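Long-range contact in hypothetical protein (Parabacteroides merdae, PDB 4OO3), which is a putative oxidoreductase that probably binds NAD(P) through a Rossmann-fold domain, its substrate being unknown: residues D242-I255 / T281-K295. Sequence-based numbering, arbitrary orientation.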
ATOM      1  N   ASP A 242      -6.150  -8.323 -19.793  1.00 39.25           N
ATOM      2  CA  ASP A 242      -7.098  -8.620 -18.724  1.00 37.53           C
ATOM      3  C   ASP A 242      -7.754  -7.394 -18.099  1.00 37.00           C
ATOM      4  O   ASP A 242      -8.710  -7.533 -17.334  1.00 35.03           O
ATOM      5  CB  ASP A 242      -6.389  -9.413 -17.622  1.00 39.71           C
ATOM      6  CG  ASP A 242      -5.912 -10.783 -18.091  1.00 40.62           C
ATOM      7  OD1 ASP A 242      -6.534 -11.359 -19.003  1.00 42.39           O
ATOM      8  OD2 ASP A 242      -4.911 -11.288 -17.534  1.00 42.05           O
ATOM      9  N   ILE A 243      -7.241  -6.206 -18.408  1.00 36.39           N
ATOM     10  CA  ILE A 243      -7.705  -4.984 -17.763  1.00 36.69           C
ATOM     11  C   ILE A 243      -8.344  -4.050 -18.775  1.00 36.35           C
ATOM     12  O   ILE A 243      -7.725  -3.680 -19.768  1.00 36.90           O
ATOM     13  CB  ILE A 243      -6.558  -4.225 -17.055  1.00 36.46           C
ATOM     14  CG1 ILE A 243      -5.866  -5.113 -16.015  1.00 38.24           C
ATOM     15  CG2 ILE A 243      -7.078  -2.954 -16.398  1.00 34.59           C
ATOM     16  CD1 ILE A 243      -6.734  -5.488 -14.829  1.00 40.09           C
ATOM     17  N   GLU A 244      -9.581  -3.665 -18.488  1.00 36.79           N
ATOM     18  CA  GLU A 244     -10.304  -2.674 -19.264  1.00 39.31           C
ATOM     19  C   GLU A 244     -10.828  -1.631 -18.292  1.00 39.99           C
ATOM     20  O   GLU A 244     -11.605  -1.955 -17.393  1.00 38.38           O
ATOM     21  CB  GLU A 244     -11.479  -3.330 -20.001  1.00 39.49           C
ATOM     22  CG  GLU A 244     -12.230  -2.400 -20.949  1.00 42.18           C
ATOM     23  CD  GLU A 244     -13.562  -2.967 -21.434  1.00 42.64           C
ATOM     24  OE1 GLU A 244     -13.854  -4.161 -21.209  1.00 40.96           O
ATOM     25  OE2 GLU A 244     -14.331  -2.202 -22.045  1.00 45.97           O
ATOM     26  N   LEU A 245     -10.421  -0.378 -18.464  1.00 42.33           N
ATOM     27  CA  LEU A 245     -10.961   0.680 -17.616  1.00 42.66           C
ATOM     28  C   LEU A 245     -12.319   1.097 -18.125  1.00 44.43           C
ATOM     29  O   LEU A 245     -12.523   1.244 -19.327  1.00 46.74           O
ATOM     30  CB  LEU A 245     -10.029   1.890 -17.531  1.00 43.95           C
ATOM     31  CG  LEU A 245      -8.900   1.689 -16.523  1.00 44.58           C
ATOM     32  CD1 LEU A 245      -7.690   1.054 -17.187  1.00 44.94           C
ATOM     33  CD2 LEU A 245      -8.536   3.007 -15.872  1.00 46.70           C
ATOM     34  N   ILE A 246     -13.238   1.290 -17.188  1.00 41.78           N
ATOM     35  CA  ILE A 246     -14.611   1.621 -17.493  1.00 41.45           C
ATOM     36  C   ILE A 246     -14.890   3.078 -17.128  1.00 42.28           C
ATOM     37  O   ILE A 246     -15.413   3.827 -17.944  1.00 43.35           O
ATOM     38  CB  ILE A 246     -15.563   0.686 -16.727  1.00 40.48           C
ATOM     39  CG1 ILE A 246     -15.274  -0.778 -17.084  1.00 40.71           C
ATOM     40  CG2 ILE A 246     -17.017   1.044 -16.996  1.00 42.62           C
ATOM     41  CD1 ILE A 246     -15.421  -1.117 -18.554  1.00 41.88           C
ATOM     42  N   ASP A 247     -14.538   3.484 -15.912  1.00 39.74           N
ATOM     43  CA  ASP A 247     -14.803   4.850 -15.473  1.00 39.59           C
ATOM     44  C   ASP A 247     -13.809   5.288 -14.410  1.00 39.49           C
ATOM     45  O   ASP A 247     -13.258   4.455 -13.682  1.00 38.99           O
ATOM     46  CB  ASP A 247     -16.226   4.959 -14.926  1.00 39.53           C
ATOM     47  CG  ASP A 247     -16.687   6.398 -14.760  1.00 41.48           C
ATOM     48  OD1 ASP A 247     -16.192   7.289 -15.480  1.00 40.21           O
ATOM     49  OD2 ASP A 247     -17.563   6.637 -13.904  1.00 43.61           O
ATOM     50  N   ALA A 248     -13.582   6.596 -14.327  1.00 37.16           N
ATOM     51  CA  ALA A 248     -12.673   7.141 -13.339  1.00 35.94           C
ATOM     52  C   ALA A 248     -12.994   8.593 -13.039  1.00 36.60           C
ATOM     53  O   ALA A 248     -13.353   9.354 -13.938  1.00 39.24           O
ATOM     54  CB  ALA A 248     -11.233   7.001 -13.819  1.00 37.56           C
ATOM     55  N   ASN A 249     -12.868   8.968 -11.769  1.00 35.37           N
ATOM     56  CA  ASN A 249     -13.076  10.342 -11.339  1.00 36.43           C
ATOM     57  C   ASN A 249     -11.993  10.785 -10.372  1.00 36.83           C
ATOM     58  O   ASN A 249     -11.396   9.962  -9.673  1.00 37.61           O
ATOM     59  CB  ASN A 249     -14.447  10.500 -10.688  1.00 36.96           C
ATOM     60  CG  ASN A 249     -15.578  10.184 -11.645  1.00 37.88           C
ATOM     61  OD1 ASN A 249     -15.957  11.015 -12.470  1.00 41.01           O
ATOM     62  ND2 ASN A 249     -16.111   8.981 -11.554  1.00 35.73           N
ATOM     63  N   ARG A 250     -11.739  12.090 -10.364  1.00 35.59           N
ATOM     64  CA  ARG A 250     -10.808  12.708  -9.439  1.00 35.34           C
ATOM     65  C   ARG A 250     -11.427  14.000  -8.931  1.00 37.19           C
ATOM     66  O   ARG A 250     -12.092  14.714  -9.679  1.00 38.36           O
ATOM     67  CB  ARG A 250      -9.474  12.987 -10.131  1.00 36.33           C
ATOM     68  CG  ARG A 250      -9.577  13.813 -11.407  1.00 38.25           C
ATOM     69  CD  ARG A 250      -8.251  13.835 -12.150  1.00 39.13           C
ATOM     70  NE  ARG A 250      -7.318  14.812 -11.590  1.00 39.46           N
ATOM     71  CZ  ARG A 250      -7.295  16.107 -11.912  1.00 41.01           C
ATOM     72  NH1 ARG A 250      -8.158  16.616 -12.778  1.00 40.55           N
ATOM     73  NH2 ARG A 250      -6.408  16.908 -11.345  1.00 43.52           N
ATOM     74  N   TRP A 251     -11.234  14.292  -7.653  1.00 36.06           N
ATOM     75  CA  TRP A 251     -11.784  15.511  -7.081  1.00 36.35           C
ATOM     76  C   TRP A 251     -10.945  15.971  -5.903  1.00 36.29           C
ATOM     77  O   TRP A 251     -10.020  15.273  -5.474  1.00 33.21           O
ATOM     78  CB  TRP A 251     -13.266  15.341  -6.705  1.00 36.42           C
ATOM     79  CG  TRP A 251     -13.567  14.350  -5.615  1.00 36.61           C
ATOM     80  CD1 TRP A 251     -13.771  14.620  -4.284  1.00 36.48           C
ATOM     81  CD2 TRP A 251     -13.730  12.936  -5.766  1.00 35.00           C
ATOM     82  NE1 TRP A 251     -14.038  13.457  -3.604  1.00 36.15           N
ATOM     83  CE2 TRP A 251     -14.021  12.410  -4.490  1.00 34.85           C
ATOM     84  CE3 TRP A 251     -13.662  12.061  -6.859  1.00 33.78           C
ATOM     85  CZ2 TRP A 251     -14.234  11.044  -4.277  1.00 33.60           C
ATOM     86  CZ3 TRP A 251     -13.874  10.714  -6.647  1.00 33.12           C
ATOM     87  CH2 TRP A 251     -14.155  10.215  -5.365  1.00 32.66           C
ATOM     88  N   THR A 252     -11.267  17.157  -5.398  1.00 37.95           N
ATOM     89  CA  THR A 252     -10.390  17.849  -4.475  1.00 39.91           C
ATOM     90  C   THR A 252     -10.872  17.832  -3.032  1.00 40.49           C
ATOM     91  O   THR A 252     -12.049  17.608  -2.753  1.00 41.24           O
ATOM     92  CB  THR A 252     -10.196  19.318  -4.895  1.00 41.67           C
ATOM     93  OG1 THR A 252     -11.458  19.989  -4.905  1.00 43.69           O
ATOM     94  CG2 THR A 252      -9.556  19.401  -6.273  1.00 42.43           C
ATOM     95  N   THR A 253      -9.925  18.048  -2.123  1.00 40.47           N
ATOM     96  CA  THR A 253     -10.217  18.347  -0.736  1.00 39.67           C
ATOM     97  C   THR A 253      -9.675  19.750  -0.484  1.00 40.78           C
ATOM     98  O   THR A 253      -8.518  20.036  -0.793  1.00 43.79           O
ATOM     99  CB  THR A 253      -9.559  17.327   0.214  1.00 37.41           C
ATOM    100  OG1 THR A 253     -10.080  16.019  -0.055  1.00 37.47           O
ATOM    101  CG2 THR A 253      -9.822  17.682   1.672  1.00 36.73           C
ATOM    102  N   SER A 254     -10.519  20.630   0.047  1.00 42.09           N
ATOM    103  CA  SER A 254     -10.112  22.002   0.341  1.00 43.87           C
ATOM    104  C   SER A 254      -9.337  22.036   1.638  1.00 44.32           C
ATOM    105  O   SER A 254      -9.716  21.373   2.599  1.00 45.90           O
ATOM    106  CB  SER A 254     -11.325  22.920   0.458  1.00 45.02           C
ATOM    107  OG  SER A 254     -11.927  23.101  -0.808  1.00 46.59           O
ATOM    108  N   ILE A 255      -8.248  22.799   1.659  1.00 44.19           N
ATOM    109  CA  ILE A 255      -7.484  23.004   2.881  1.00 45.16           C
ATOM    110  C   ILE A 255      -7.373  24.502   3.154  1.00 48.21           C
ATOM    111  O   ILE A 255      -6.942  25.265   2.284  1.00 50.33           O
ATOM    112  CB  ILE A 255      -6.064  22.405   2.798  1.00 43.63           C
ATOM    113  CG1 ILE A 255      -6.074  21.006   2.172  1.00 42.15           C
ATOM    114  CG2 ILE A 255      -5.431  22.362   4.181  1.00 43.27           C
ATOM    115  CD1 ILE A 255      -6.674  19.934   3.055  1.00 42.52           C
ATOM    116  N   THR A 281      -7.429  29.292  -0.374  1.00 68.39           N
ATOM    117  CA  THR A 281      -7.887  27.923  -0.140  1.00 60.71           C
ATOM    118  C   THR A 281      -7.124  26.950  -1.038  1.00 55.40           C
ATOM    119  O   THR A 281      -7.190  27.052  -2.263  1.00 55.56           O
ATOM    120  CB  THR A 281      -9.389  27.791  -0.451  1.00 60.91           C
ATOM    121  OG1 THR A 281     -10.117  28.773   0.290  1.00 62.05           O
ATOM    122  CG2 THR A 281      -9.907  26.393  -0.099  1.00 59.75           C
ATOM    123  N   LEU A 282      -6.409  26.008  -0.431  1.00 51.29           N
ATOM    124  CA  LEU A 282      -5.648  25.016  -1.191  1.00 47.69           C
ATOM    125  C   LEU A 282      -6.566  23.864  -1.599  1.00 46.22           C
ATOM    126  O   LEU A 282      -7.264  23.303  -0.757  1.00 45.23           O
ATOM    127  CB  LEU A 282      -4.472  24.501  -0.360  1.00 47.65           C
ATOM    128  CG  LEU A 282      -3.660  23.332  -0.918  1.00 44.82           C
ATOM    129  CD1 LEU A 282      -2.979  23.729  -2.212  1.00 46.02           C
ATOM    130  CD2 LEU A 282      -2.641  22.872   0.106  1.00 45.22           C
ATOM    131  N   LYS A 283      -6.557  23.531  -2.890  1.00 46.10           N
ATOM    132  CA  LYS A 283      -7.386  22.463  -3.454  1.00 45.53           C
ATOM    133  C   LYS A 283      -6.494  21.330  -3.942  1.00 43.19           C
ATOM    134  O   LYS A 283      -5.772  21.488  -4.929  1.00 43.56           O
ATOM    135  CB  LYS A 283      -8.199  22.985  -4.636  1.00 47.66           C
ATOM    136  CG  LYS A 283      -9.079  24.171  -4.317  1.00 51.90           C
ATOM    137  CD  LYS A 283     -10.417  23.747  -3.745  1.00 53.85           C
ATOM    138  CE  LYS A 283     -11.353  24.938  -3.623  1.00 59.33           C
ATOM    139  NZ  LYS A 283     -12.746  24.561  -3.975  1.00 64.16           N
ATOM    140  N   VAL A 284      -6.559  20.190  -3.260  1.00 39.71           N
ATOM    141  CA  VAL A 284      -5.662  19.069  -3.523  1.00 36.93           C
ATOM    142  C   VAL A 284      -6.470  17.939  -4.124  1.00 35.84           C
ATOM    143  O   VAL A 284      -7.476  17.537  -3.540  1.00 35.74           O
ATOM    144  CB  VAL A 284      -5.013  18.576  -2.215  1.00 35.29           C
ATOM    145  CG1 VAL A 284      -4.079  17.394  -2.464  1.00 33.78           C
ATOM    146  CG2 VAL A 284      -4.267  19.715  -1.547  1.00 35.83           C
ATOM    147  N   TYR A 285      -6.029  17.428  -5.277  1.00 34.10           N
ATOM    148  CA  TYR A 285      -6.677  16.281  -5.929  1.00 33.77           C
ATOM    149  C   TYR A 285      -6.235  14.963  -5.297  1.00 32.19           C
ATOM    150  O   TYR A 285      -5.655  14.099  -5.959  1.00 31.71           O
ATOM    151  CB  TYR A 285      -6.404  16.272  -7.439  1.00 34.54           C
ATOM    152  CG  TYR A 285      -7.332  17.147  -8.254  1.00 36.48           C
ATOM    153  CD1 TYR A 285      -7.024  18.488  -8.505  1.00 38.24           C
ATOM    154  CD2 TYR A 285      -8.514  16.633  -8.787  1.00 37.19           C
ATOM    155  CE1 TYR A 285      -7.866  19.288  -9.259  1.00 38.97           C
ATOM    156  CE2 TYR A 285      -9.364  17.426  -9.543  1.00 38.08           C
ATOM    157  CZ  TYR A 285      -9.035  18.750  -9.774  1.00 39.52           C
ATOM    158  OH  TYR A 285      -9.874  19.540 -10.517  1.00 40.83           O
ATOM    159  N   CYS A 286      -6.545  14.822  -4.010  1.00 32.84           N
ATOM    160  CA  CYS A 286      -6.196  13.644  -3.218  1.00 33.37           C
ATOM    161  C   CYS A 286      -7.358  12.647  -3.117  1.00 33.64           C
ATOM    162  O   CYS A 286      -7.326  11.749  -2.292  1.00 34.54           O
ATOM    163  CB  CYS A 286      -5.751  14.071  -1.807  1.00 32.88           C
ATOM    164  SG  CYS A 286      -6.913  15.148  -0.926  1.00 34.49           S
ATOM    165  N   ASN A 287      -8.380  12.805  -3.950  1.00 34.47           N
ATOM    166  CA  ASN A 287      -9.515  11.888  -3.960  1.00 34.43           C
ATOM    167  C   ASN A 287      -9.697  11.327  -5.355  1.00 35.49           C
ATOM    168  O   ASN A 287      -9.433  12.012  -6.338  1.00 37.42           O
ATOM    169  CB  ASN A 287     -10.794  12.608  -3.544  1.00 36.01           C
ATOM    170  CG  ASN A 287     -10.632  13.404  -2.273  1.00 36.31           C
ATOM    171  OD1 ASN A 287     -10.615  12.851  -1.181  1.00 38.25           O
ATOM    172  ND2 ASN A 287     -10.522  14.712  -2.408  1.00 37.07           N
ATOM    173  N   GLY A 288     -10.127  10.077  -5.447  1.00 34.36           N
ATOM    174  CA  GLY A 288     -10.460   9.503  -6.740  1.00 35.29           C
ATOM    175  C   GLY A 288     -11.100   8.136  -6.623  1.00 34.48           C
ATOM    176  O   GLY A 288     -11.064   7.521  -5.561  1.00 34.63           O
ATOM    177  N   ASP A 289     -11.705   7.673  -7.713  1.00 32.87           N
ATOM    178  CA  ASP A 289     -12.194   6.309  -7.783  1.00 32.84           C
ATOM    179  C   ASP A 289     -12.015   5.723  -9.175  1.00 32.17           C
ATOM    180  O   ASP A 289     -11.792   6.446 -10.140  1.00 32.20           O
ATOM    181  CB  ASP A 289     -13.647   6.192  -7.298  1.00 36.79           C
ATOM    182  CG  ASP A 289     -14.626   7.030  -8.101  1.00 40.65           C
ATOM    183  OD1 ASP A 289     -14.324   7.427  -9.244  1.00 45.10           O
ATOM    184  OD2 ASP A 289     -15.732   7.272  -7.581  1.00 44.21           O
ATOM    185  N   ILE A 290     -12.077   4.398  -9.257  1.00 32.14           N
ATOM    186  CA  ILE A 290     -11.862   3.686 -10.511  1.00 31.83           C
ATOM    187  C   ILE A 290     -12.868   2.556 -10.616  1.00 32.25           C
ATOM    188  O   ILE A 290     -13.048   1.797  -9.657  1.00 32.64           O
ATOM    189  CB  ILE A 290     -10.449   3.057 -10.600  1.00 31.51           C
ATOM    190  CG1 ILE A 290      -9.389   3.996 -10.009  1.00 30.40           C
ATOM    191  CG2 ILE A 290     -10.131   2.671 -12.048  1.00 31.99           C
ATOM    192  CD1 ILE A 290      -7.979   3.434 -10.004  1.00 29.10           C
ATOM    193  N   VAL A 291     -13.531   2.469 -11.767  1.00 32.77           N
ATOM    194  CA  VAL A 291     -14.265   1.273 -12.145  1.00 33.91           C
ATOM    195  C   VAL A 291     -13.527   0.648 -13.319  1.00 33.77           C
ATOM    196  O   VAL A 291     -13.216   1.322 -14.298  1.00 34.86           O
ATOM    197  CB  VAL A 291     -15.729   1.562 -12.523  1.00 36.00           C
ATOM    198  CG1 VAL A 291     -16.436   0.282 -12.950  1.00 35.49           C
ATOM    199  CG2 VAL A 291     -16.458   2.168 -11.345  1.00 35.60           C
ATOM    200  N   TYR A 292     -13.230  -0.639 -13.198  1.00 31.85           N
ATOM    201  CA  TYR A 292     -12.517  -1.356 -14.235  1.00 31.97           C
ATOM    202  C   TYR A 292     -12.913  -2.821 -14.244  1.00 32.08           C
ATOM    203  O   TYR A 292     -13.404  -3.354 -13.244  1.00 30.91           O
ATOM    204  CB  TYR A 292     -11.007  -1.229 -14.029  1.00 30.54           C
ATOM    205  CG  TYR A 292     -10.487  -1.807 -12.723  1.00 29.06           C
ATOM    206  CD1 TYR A 292     -10.583  -1.090 -11.536  1.00 30.00           C
ATOM    207  CD2 TYR A 292      -9.878  -3.061 -12.680  1.00 28.04           C
ATOM    208  CE1 TYR A 292     -10.100  -1.610 -10.343  1.00 28.43           C
ATOM    209  CE2 TYR A 292      -9.391  -3.586 -11.492  1.00 26.80           C
ATOM    210  CZ  TYR A 292      -9.503  -2.857 -10.325  1.00 27.81           C
ATOM    211  OH  TYR A 292      -9.025  -3.367  -9.133  1.00 27.89           O
ATOM    212  N   LYS A 293     -12.692  -3.465 -15.381  1.00 32.91           N
ATOM    213  CA  LYS A 293     -12.880  -4.902 -15.489  1.00 34.28           C
ATOM    214  C   LYS A 293     -11.525  -5.584 -15.415  1.00 35.01           C
ATOM    215  O   LYS A 293     -10.573  -5.165 -16.078  1.00 35.26           O
ATOM    216  CB  LYS A 293     -13.607  -5.260 -16.782  1.00 36.23           C
ATOM    217  CG  LYS A 293     -15.089  -4.951 -16.710  1.00 37.50           C
ATOM    218  CD  LYS A 293     -15.823  -5.267 -17.998  1.00 40.04           C
ATOM    219  CE  LYS A 293     -17.325  -5.256 -17.755  1.00 43.29           C
ATOM    220  NZ  LYS A 293     -18.102  -5.090 -19.009  1.00 49.16           N
ATOM    221  N   ILE A 294     -11.446  -6.611 -14.575  1.00 34.28           N
ATOM    222  CA  ILE A 294     -10.263  -7.445 -14.460  1.00 32.43           C
ATOM    223  C   ILE A 294     -10.694  -8.882 -14.749  1.00 34.46           C
ATOM    224  O   ILE A 294     -11.438  -9.483 -13.972  1.00 33.55           O
ATOM    225  CB  ILE A 294      -9.569  -7.305 -13.081  1.00 31.13           C
ATOM    226  CG1 ILE A 294      -8.574  -8.453 -12.870  1.00 31.95           C
ATOM    227  CG2 ILE A 294     -10.578  -7.284 -11.943  1.00 31.16           C
ATOM    228  CD1 ILE A 294      -7.560  -8.196 -11.783  1.00 32.18           C
ATOM    229  N   LYS A 295     -10.237  -9.407 -15.888  1.00 36.53           N
ATOM    230  CA  LYS A 295     -10.642 -10.722 -16.381  1.00 38.37           C
ATOM    231  C   LYS A 295     -12.156 -10.886 -16.358  1.00 38.75           C
ATOM    232  O   LYS A 295     -12.673 -11.892 -15.870  1.00 39.34           O
ATOM    233  CB  LYS A 295      -9.969 -11.843 -15.580  1.00 37.95           C
ATOM    234  CG  LYS A 295      -8.470 -11.649 -15.442  1.00 41.30           C
ATOM    235  CD  LYS A 295      -7.682 -12.932 -15.617  1.00 45.87           C
ATOM    236  CE  LYS A 295      -7.782 -13.834 -14.406  1.00 47.05           C
ATOM    237  NZ  LYS A 295      -7.774 -15.262 -14.821  1.00 49.79           N
TER
HETATM  238  O   HOH W   1      -4.930 -14.274 -15.823  1.00 44.10           O
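Arg250 and Trp251 both place CG between the backbone N and the carbonyl carbon (chi1 55° and 65°); the two side chains leave opposite faces of the sheet, and their ends lean over Tyr285 and Asn287 respectively. The Arg250 chain bends at chi3 and lays its guanidinium flat on the Tyr285 ring, centres 3.5 Å apart, a stacked cation-pi pair; its NE also forms a salt bridge with Glu214. Thr252 CG2 makes a CH-pi contact over the centre of the opposite face, 3.4 Å from the centroid, so the ring is sandwiched between guanidinium and methyl. An indole suits Trp251 because its broad face covers both Asn287 CB, 3.4 Å from the five-membered ring, and the backbone of Gly288. An amide suits Asn287, whose ND2 donates to Thr253 OG1 (2.7 Å, nearly in the amide plane) and to Trp251 O (3.2 Å, from above the carbonyl plane), while OD1 accepts from Trp305 N. A serine in place of Trp251 would probably leave Asn287 CB and Gly288 without their aromatic cover. Farther along, Ile246 N (2.9 Å) and Asp247 N (3.0 Å) both donate to Val291 O. This classic bulge and a second, between Trp251 and Thr253, interrupt a long, twisted antiparallel pair, with 243-255 an edge strand of the C-terminal domain's mixed sheet.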